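BexL (PDB 4XRW) probably cyclises and aromatises a poly-beta-ketone chain in BE-7585A biosynthesis, as a di-domain aromatase/cyclase of a type II polyketide synthase. Local coordinates at residues Leu197-Glu200 against His204-Ser207; Met222-Arg225 against Val231-Thr234; His129-Val134 against Ala142-Ala147; Phe97-Ser102 against Ala107-Thr112. One frame throughout, in Å; residues are numbered along the deposited sequence.

Contact 1 of 4, residues Leu197-Glu200 against His204-Ser207; sequences LWAE and HVSS
Trp198, first residue of the short helix 198-201, meets Val205 mainly through its backbone: the carbonyl O of Trp198 lies 3.6 Å from Val205 CB, an approach to carbon and not a hydrogen bond. The side chains join more loosely, with Trp198 CB 4.2 Å from Val205 CG1. The indole turns away from the valine and packs on Leu220 and Met222 of strand 217-225, and its NE1 donates to the carbonyl of Phe191. In the helix-grip fold of this domain the strand 205-212 forms one outer edge of the antiparallel sheet, and here the short helix is laid against the first residues of that edge strand. Ala199 follows, using backbone and methyl alike. Ala199 CA points a hydrogen at Val205 O, 3.6 Å away and with 151° at the hydrogen, a CA-H...O contact in a place where no conventional hydrogen bond crosses between the segments. Val205 CG1, set anti to its own backbone N (chi1 178°), reaches over to within 3.9 Å of Ala199 CA. The Ala199 methyl rests near the strand backbone, its CB 4.0 Å from Ser206 O.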
# COMPACT_ATOMS: atom_id res chain seq x y z
N LEU A 197 -10.37 9.24 18.37
CA LEU A 197 -11.21 8.87 19.51
C LEU A 197 -10.96 7.46 20.03
O LEU A 197 -11.60 7.02 20.99
CB LEU A 197 -12.68 9.02 19.11
CG LEU A 197 -13.11 10.42 18.62
CD1 LEU A 197 -14.56 10.41 18.21
CD2 LEU A 197 -12.88 11.52 19.68
N TRP A 198 -10.06 6.72 19.38
CA TRP A 198 -9.83 5.33 19.76
C TRP A 198 -9.18 5.14 21.13
O TRP A 198 -9.32 4.07 21.71
CB TRP A 198 -8.99 4.61 18.70
CG TRP A 198 -9.69 4.27 17.45
CD1 TRP A 198 -10.98 4.52 17.11
CD2 TRP A 198 -9.11 3.61 16.32
NE1 TRP A 198 -11.26 4.05 15.86
CE2 TRP A 198 -10.13 3.47 15.35
CE3 TRP A 198 -7.84 3.10 16.04
CZ2 TRP A 198 -9.92 2.85 14.13
CZ3 TRP A 198 -7.63 2.49 14.82
CH2 TRP A 198 -8.67 2.38 13.88
N ALA A 199 -8.47 6.14 21.66
CA ALA A 199 -7.91 5.97 22.99
C ALA A 199 -9.03 5.92 24.05
O ALA A 199 -8.83 5.35 25.10
CB ALA A 199 -6.93 7.08 23.33
N GLU A 200 -10.19 6.48 23.74
CA GLU A 200 -11.32 6.45 24.69
C GLU A 200 -12.33 5.34 24.34
O GLU A 200 -13.16 4.97 25.17
CB GLU A 200 -11.99 7.83 24.77
CG GLU A 200 -12.94 8.21 23.67
CD GLU A 200 -12.89 9.72 23.28
OE1 GLU A 200 -13.98 10.35 23.19
OE2 GLU A 200 -11.78 10.26 23.03
N HIS A 204 -7.41 -1.58 23.91
CA HIS A 204 -6.00 -1.88 23.65
C HIS A 204 -5.20 -0.61 23.23
O HIS A 204 -3.96 -0.65 23.12
CB HIS A 204 -5.88 -3.00 22.60
CG HIS A 204 -6.71 -2.80 21.35
ND1 HIS A 204 -6.15 -2.38 20.15
CD2 HIS A 204 -8.03 -3.00 21.09
CE1 HIS A 204 -7.09 -2.31 19.23
NE2 HIS A 204 -8.24 -2.69 19.77
N VAL A 205 -5.88 0.51 23.04
CA VAL A 205 -5.26 1.77 22.56
C VAL A 205 -5.08 2.77 23.69
O VAL A 205 -6.04 3.22 24.32
CB VAL A 205 -6.12 2.40 21.44
CG1 VAL A 205 -5.51 3.75 20.95
CG2 VAL A 205 -6.27 1.43 20.32
N SER A 206 -3.83 3.12 24.01
CA SER A 206 -3.57 4.05 25.12
C SER A 206 -3.40 5.49 24.70
O SER A 206 -3.59 6.39 25.49
CB SER A 206 -2.32 3.62 25.89
OG SER A 206 -1.25 3.56 24.99
N SER A 207 -3.06 5.73 23.44
CA SER A 207 -2.83 7.08 22.97
C SER A 207 -2.83 7.09 21.45
O SER A 207 -2.44 6.07 20.85
CB SER A 207 -1.48 7.58 23.50
OG SER A 207 -1.25 8.94 23.18

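Contact 2 of 4, residues Met222-Arg225 against Val231-Thr234; sequences MDTR and VHTT
Met222 and Thr234 exchange both backbone hydrogen bonds: Met222 N gives to Thr234 O at 2.9 Å, and Thr234 N returns to Met222 O. Two residues further, Thr224 and His232 form the next hydrogen-bonded pair, Thr224 N lying 3.0 Å from His232 O and His232 N bonding Thr224 O. Several carbonyls take more than one donor. Met222 O also accepts a water and a CA-H from Thr233, while His232 O receives the CA-H of Asp223, its CA 3.2 Å away. That water is shared with the hydroxyls of Thr224 and Thr234, so it ties both strands together on the face that carries Met222. A second water lies 3.1 Å from His232 ND1 and, at an unusually short and so doubtful distance, near Thr224 OG1.

On the other face Asp223 and Thr233, a non-hydrogen-bonded pair, stand side by side. Thr233 OG1 donates to Asp223 OD1 at 2.7 Å, arriving 51° out of the carboxylate plane. A chi1 of -58° on Thr233 turns both OG1 and CG2 to the aspartate, the methyl 3.2 Å from Asp223 OD1. Next along, the aliphatic part of Arg225 runs beside Val231, Arg225 CG 4.1 Å from Val231 CG1. Strand 205-212 flanks the outer side, where Asp223 pairs with Ser206 and Ser207. The register is that of an antiparallel beta hairpin, strands 217-225 and 231-241, within the helix-grip sheet.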
# COMPACT_ATOMS: atom_id res chain seq x y z
N MET A 222 -0.29 5.35 16.64
CA MET A 222 -0.98 4.97 17.88
C MET A 222 -0.18 4.07 18.76
O MET A 222 0.69 3.34 18.31
CB MET A 222 -2.33 4.35 17.56
CG MET A 222 -2.34 3.20 16.68
SD MET A 222 -4.07 2.84 16.26
CE MET A 222 -4.27 1.25 17.05
N ASP A 223 -0.45 4.21 20.06
CA ASP A 223 0.12 3.42 21.12
C ASP A 223 -0.83 2.33 21.54
O ASP A 223 -2.01 2.61 21.85
CB ASP A 223 0.42 4.29 22.33
CG ASP A 223 1.65 5.13 22.17
OD1 ASP A 223 2.27 5.15 21.08
OD2 ASP A 223 1.99 5.78 23.16
N THR A 224 -0.35 1.11 21.52
CA THR A 224 -1.17 -0.04 21.87
C THR A 224 -0.48 -0.93 22.88
O THR A 224 0.73 -0.88 23.02
CB THR A 224 -1.49 -0.88 20.67
OG1 THR A 224 -0.27 -1.25 20.03
CG2 THR A 224 -2.34 -0.10 19.70
N ARG A 225 -1.27 -1.73 23.59
CA ARG A 225 -0.72 -2.80 24.42
C ARG A 225 -1.19 -4.12 23.87
O ARG A 225 -2.38 -4.31 23.67
CB ARG A 225 -1.16 -2.65 25.87
CG ARG A 225 -0.63 -3.81 26.72
CD ARG A 225 -1.19 -3.82 28.12
NE ARG A 225 -0.30 -3.17 29.07
CZ ARG A 225 -0.63 -2.13 29.83
NH1 ARG A 225 -1.84 -1.58 29.76
NH2 ARG A 225 0.27 -1.64 30.68
N VAL A 231 4.30 -3.43 24.50
CA VAL A 231 3.63 -2.22 24.05
C VAL A 231 4.29 -1.69 22.78
O VAL A 231 5.46 -1.97 22.49
CB VAL A 231 3.62 -1.13 25.14
CG1 VAL A 231 2.80 -1.58 26.34
CG2 VAL A 231 5.05 -0.76 25.58
N HIS A 232 3.52 -0.96 22.00
CA HIS A 232 3.94 -0.55 20.66
C HIS A 232 3.51 0.86 20.31
O HIS A 232 2.54 1.39 20.84
CB HIS A 232 3.39 -1.52 19.64
CG HIS A 232 3.83 -2.92 19.86
ND1 HIS A 232 3.00 -3.88 20.41
CD2 HIS A 232 5.02 -3.53 19.66
CE1 HIS A 232 3.66 -5.02 20.51
NE2 HIS A 232 4.89 -4.83 20.07
N THR A 233 4.30 1.47 19.43
CA THR A 233 3.96 2.73 18.80
C THR A 233 4.11 2.50 17.29
O THR A 233 5.19 2.17 16.84
CB THR A 233 4.82 3.90 19.26
OG1 THR A 233 4.71 4.05 20.68
CG2 THR A 233 4.36 5.17 18.60
N THR A 234 3.02 2.63 16.56
CA THR A 234 2.91 2.17 15.18
C THR A 234 2.29 3.23 14.30
O THR A 234 1.32 3.86 14.70
CB THR A 234 2.04 0.90 15.10
OG1 THR A 234 2.50 -0.04 16.11
CG2 THR A 234 2.17 0.27 13.75
O HOH W 1 0.71 0.50 18.09
O HOH W 2 -0.10 -3.77 20.16

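Contact 3 of 4, residues His129-Val134 against Ala142-Ala147; sequences HAYRAV and AWIDRA
Tyr131 and Ile144 meet where the long helix 138-166 lies against the sheet, the packing that gives the helix-grip fold its name. Strand 129-133 and helix segment 142-147 run roughly antiparallel, at 149°, with their axes 8.6 Å apart at closest approach. The tight part is apolar. Ile144 directs CG2 at the phenol ring, 3.5 Å from Tyr131 CD1, approaching at a slant, the two side chains overlapping as they run in opposing directions. Its other branch continues along the strand, and Ile144 CD1 ends 3.9 Å from Ala133 CB. The two branches thus meet Tyr131 and Ala133, which face the helix. The tyrosine owes its reach to chi1 45°, which sets CG between its backbone N and carbonyl carbon and stands the ring up from the sheet toward the helix. Met109 and Val148 also touch the Tyr131 side chain, continuing the apolar layer.

The other side is polar and hydrated. The Tyr131 and Asp145 side chains meet roughly perpendicular, and a water gives one hydrogen bond to Tyr131 OH and another to the backbone O of Asp145. Arg22 forms a salt bridge with Asp145 OD1, which probably favours the charged carboxylate and also ties strand 22-30 to this site. Arg132, on the strand's opposite face, turns from the helix and pairs with Asp136. At the polar end of the contact, Tyr131 OH donates to Asp145 OD1 at 2.8 Å, meeting that oxygen 65° out of the carboxylate plane.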
# COMPACT_ATOMS: atom_id res chain seq x y z
N HIS A 129 12.47 6.81 -18.72
CA HIS A 129 11.85 8.11 -18.45
C HIS A 129 12.20 9.09 -19.52
O HIS A 129 13.27 9.02 -20.14
CB HIS A 129 12.29 8.65 -17.08
CG HIS A 129 11.70 7.92 -15.92
ND1 HIS A 129 12.29 6.81 -15.36
CD2 HIS A 129 10.56 8.13 -15.23
CE1 HIS A 129 11.54 6.37 -14.37
NE2 HIS A 129 10.48 7.16 -14.27
N ALA A 130 11.29 10.03 -19.73
CA ALA A 130 11.54 11.15 -20.61
C ALA A 130 11.07 12.38 -19.87
O ALA A 130 9.93 12.40 -19.41
CB ALA A 130 10.80 10.97 -21.92
N TYR A 131 11.92 13.39 -19.75
CA TYR A 131 11.54 14.57 -18.99
C TYR A 131 12.19 15.83 -19.49
O TYR A 131 13.21 15.80 -20.19
CB TYR A 131 11.89 14.39 -17.52
CG TYR A 131 13.25 13.81 -17.31
CD1 TYR A 131 14.35 14.62 -17.11
CD2 TYR A 131 13.44 12.44 -17.36
CE1 TYR A 131 15.62 14.07 -16.93
CE2 TYR A 131 14.66 11.90 -17.20
CZ TYR A 131 15.75 12.70 -16.99
OH TYR A 131 16.95 12.07 -16.84
N ARG A 132 11.59 16.94 -19.11
CA ARG A 132 12.26 18.21 -19.31
C ARG A 132 11.93 19.18 -18.20
O ARG A 132 10.96 19.01 -17.45
CB ARG A 132 11.94 18.80 -20.67
CG ARG A 132 10.50 18.84 -21.07
CD ARG A 132 10.35 19.52 -22.45
NE ARG A 132 10.88 20.89 -22.41
CZ ARG A 132 10.55 21.86 -23.26
NH1 ARG A 132 9.67 21.64 -24.23
NH2 ARG A 132 11.10 23.06 -23.13
N ALA A 133 12.77 20.19 -18.11
CA ALA A 133 12.68 21.19 -17.08
C ALA A 133 11.91 22.39 -17.63
O ALA A 133 11.88 22.61 -18.85
CB ALA A 133 14.09 21.60 -16.60
N VAL A 134 11.30 23.16 -16.75
CA VAL A 134 10.56 24.34 -17.16
C VAL A 134 11.57 25.33 -17.76
O VAL A 134 12.57 25.64 -17.13
CB VAL A 134 9.78 24.95 -15.99
CG1 VAL A 134 9.19 26.28 -16.38
CG2 VAL A 134 8.69 23.98 -15.49
N ALA A 142 19.47 19.26 -14.34
CA ALA A 142 20.44 18.38 -13.64
C ALA A 142 19.87 17.80 -12.35
O ALA A 142 20.12 16.64 -11.99
CB ALA A 142 21.70 19.18 -13.32
N TRP A 143 19.17 18.65 -11.63
CA TRP A 143 18.48 18.24 -10.42
C TRP A 143 17.47 17.13 -10.72
O TRP A 143 17.39 16.12 -10.00
CB TRP A 143 17.80 19.46 -9.83
CG TRP A 143 17.23 19.25 -8.54
CD1 TRP A 143 17.82 19.51 -7.35
CD2 TRP A 143 15.93 18.77 -8.26
NE1 TRP A 143 16.95 19.23 -6.34
CE2 TRP A 143 15.78 18.76 -6.87
CE3 TRP A 143 14.85 18.36 -9.05
CZ2 TRP A 143 14.62 18.35 -6.24
CZ3 TRP A 143 13.69 17.93 -8.43
CH2 TRP A 143 13.59 17.93 -7.03
N ILE A 144 16.67 17.32 -11.77
CA ILE A 144 15.72 16.30 -12.15
C ILE A 144 16.43 15.01 -12.50
O ILE A 144 16.01 13.94 -12.14
CB ILE A 144 14.85 16.72 -13.37
CG1 ILE A 144 14.06 17.94 -13.03
CG2 ILE A 144 13.93 15.59 -13.79
CD1 ILE A 144 13.45 18.60 -14.25
N ASP A 145 17.52 15.14 -13.25
CA ASP A 145 18.26 13.97 -13.69
C ASP A 145 18.72 13.11 -12.51
O ASP A 145 18.57 11.90 -12.54
CB ASP A 145 19.47 14.42 -14.50
CG ASP A 145 19.91 13.37 -15.43
OD1 ASP A 145 19.42 13.38 -16.59
OD2 ASP A 145 20.70 12.53 -14.97
N ARG A 146 19.22 13.74 -11.47
CA ARG A 146 19.69 13.03 -10.31
C ARG A 146 18.54 12.40 -9.55
O ARG A 146 18.65 11.30 -9.02
CB ARG A 146 20.50 13.95 -9.38
CG ARG A 146 21.89 14.26 -9.95
CD ARG A 146 22.82 14.89 -8.92
NE ARG A 146 22.29 16.17 -8.51
CZ ARG A 146 22.58 17.33 -9.08
NH1 ARG A 146 23.47 17.42 -10.07
NH2 ARG A 146 22.00 18.42 -8.64
N ALA A 147 17.42 13.12 -9.51
CA ALA A 147 16.22 12.64 -8.84
C ALA A 147 15.69 11.39 -9.51
O ALA A 147 15.35 10.43 -8.83
CB ALA A 147 15.17 13.74 -8.84
O HOH W 3 18.19 10.28 -14.85

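Contact 4 of 4, residues Phe97-Ser102 against Ala107-Thr112; sequences FHQEVS and AEMSGT
A beta hairpin of the first helix-grip domain, strands 94-99 and 106-117, carries this contact, and the Phe97 side chain lies about 4 Å from a bound MES molecule, probably from the crystallisation liquor. Phe97 folds its ring back over Gly111: with chi1 55° the ring lies across the neighbouring strand, and Gly111 CA sits 3.6 Å from the centroid of the Phe97 ring, 22° off the ring normal, in a CH-pi contact. The same two residues form a hydrogen-bonded pair, Phe97 N to Gly111 O at 2.9 Å and Gly111 N back to Phe97 O.

On the opposite face Ser110 CB packs 3.3 Å from His98 ND1, while His98 NE2 is bonded to Glu87. Gln99 N then reaches Met109 O at 3.0 Å, nearly in line with the carbonyl. Beyond it the chains part, and a water fills in: it donates to Gln99 O at 2.6 Å, accepts from Met109 N and meets Ser102 OG. The Gln99 side chain crosses that of Met109, with Gln99 NE2 4.1 Å from Met109 CG. Ala107 and Glu108 both face Arg132 of the next strand, the arrangement of a classic beta bulge.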
# COMPACT_ATOMS: atom_id res chain seq x y z
N PHE A 97 3.40 5.74 -19.25
CA PHE A 97 2.70 6.54 -18.25
C PHE A 97 3.14 7.98 -18.36
O PHE A 97 4.23 8.27 -18.86
CB PHE A 97 2.93 6.00 -16.84
CG PHE A 97 4.38 5.85 -16.45
CD1 PHE A 97 5.03 6.87 -15.77
CD2 PHE A 97 5.08 4.68 -16.74
CE1 PHE A 97 6.37 6.74 -15.39
CE2 PHE A 97 6.39 4.55 -16.35
CZ PHE A 97 7.04 5.55 -15.69
N HIS A 98 2.28 8.89 -17.92
CA HIS A 98 2.52 10.32 -18.01
C HIS A 98 1.94 10.98 -16.77
O HIS A 98 0.75 10.88 -16.51
CB HIS A 98 1.90 10.90 -19.28
CG HIS A 98 2.05 10.01 -20.48
ND1 HIS A 98 3.17 10.03 -21.29
CD2 HIS A 98 1.25 9.04 -20.99
CE1 HIS A 98 3.04 9.14 -22.25
NE2 HIS A 98 1.88 8.53 -22.10
N GLN A 99 2.80 11.62 -15.99
CA GLN A 99 2.41 12.35 -14.79
C GLN A 99 1.60 13.58 -15.19
O GLN A 99 2.05 14.35 -16.04
CB GLN A 99 3.69 12.73 -14.03
CG GLN A 99 3.53 13.28 -12.63
CD GLN A 99 4.90 13.50 -11.99
OE1 GLN A 99 5.39 14.63 -11.91
NE2 GLN A 99 5.54 12.40 -11.58
N GLU A 100 0.41 13.77 -14.62
CA GLU A 100 -0.50 14.82 -15.13
C GLU A 100 -0.26 16.20 -14.60
O GLU A 100 -0.54 17.18 -15.31
CB GLU A 100 -1.97 14.47 -14.88
CG GLU A 100 -2.44 13.22 -15.60
CD GLU A 100 -3.95 13.08 -15.65
OE1 GLU A 100 -4.64 13.49 -14.69
OE2 GLU A 100 -4.46 12.56 -16.69
N VAL A 101 0.24 16.31 -13.38
CA VAL A 101 0.57 17.58 -12.78
C VAL A 101 2.00 17.45 -12.31
O VAL A 101 2.33 16.56 -11.53
CB VAL A 101 -0.37 17.95 -11.59
CG1 VAL A 101 -0.07 19.35 -11.06
CG2 VAL A 101 -1.82 17.89 -12.02
N SER A 102 2.87 18.28 -12.84
CA SER A 102 4.25 18.28 -12.41
C SER A 102 4.56 19.50 -11.57
O SER A 102 3.86 20.50 -11.66
CB SER A 102 5.15 18.18 -13.62
OG SER A 102 5.24 16.80 -13.98
N ALA A 107 8.82 20.26 -16.03
CA ALA A 107 7.82 20.69 -17.01
C ALA A 107 6.97 19.51 -17.46
O ALA A 107 5.76 19.64 -17.64
CB ALA A 107 8.48 21.32 -18.20
N GLU A 108 7.62 18.37 -17.68
CA GLU A 108 6.89 17.13 -17.86
C GLU A 108 7.75 15.91 -17.55
O GLU A 108 8.98 15.92 -17.63
CB GLU A 108 6.30 17.04 -19.27
CG GLU A 108 7.28 17.13 -20.41
CD GLU A 108 6.64 16.72 -21.74
OE1 GLU A 108 6.07 17.60 -22.43
OE2 GLU A 108 6.68 15.50 -22.07
N MET A 109 7.04 14.87 -17.13
CA MET A 109 7.60 13.61 -16.71
C MET A 109 6.72 12.47 -17.25
O MET A 109 5.54 12.36 -16.91
CB MET A 109 7.66 13.54 -15.20
CG MET A 109 8.21 12.24 -14.63
SD MET A 109 9.96 12.08 -15.00
CE MET A 109 10.64 13.54 -14.29
N SER A 110 7.33 11.64 -18.08
CA SER A 110 6.68 10.44 -18.60
C SER A 110 7.66 9.28 -18.55
O SER A 110 8.86 9.46 -18.32
CB SER A 110 6.20 10.65 -20.02
OG SER A 110 7.31 10.93 -20.84
N GLY A 111 7.15 8.08 -18.74
CA GLY A 111 7.99 6.90 -18.65
C GLY A 111 7.35 5.71 -19.33
O GLY A 111 6.21 5.77 -19.82
N THR A 112 8.11 4.62 -19.38
CA THR A 112 7.65 3.40 -19.98
C THR A 112 8.24 2.24 -19.21
O THR A 112 9.43 2.26 -18.87
CB THR A 112 8.07 3.28 -21.47
OG1 THR A 112 7.86 4.51 -22.16
CG2 THR A 112 7.28 2.20 -22.16
O HOH W 4 4.19 15.70 -16.57

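Contacts 4 and 3 come first along the chain and belong to the first domain; contacts 1 and 2 follow in the second. Each pair is local: the centres of contacts 3 and 4 are about 11 Å apart, those of contacts 1 and 2 about 10 Å, and in each pair probable backbone hydrogen bonds join adjacent strands of that domain's own seven-stranded antiparallel sheet, 106-117 with 123-133 and 205-212 with 217-225. Between the pairs the centres are about 39 to 45 Å apart and nothing touches. The same strand order, 1-7-6-5-4-3-2, appears in both sheets, so BexL is a tandem of two helix-grip domains, consistent with a di-domain aromatase/cyclase.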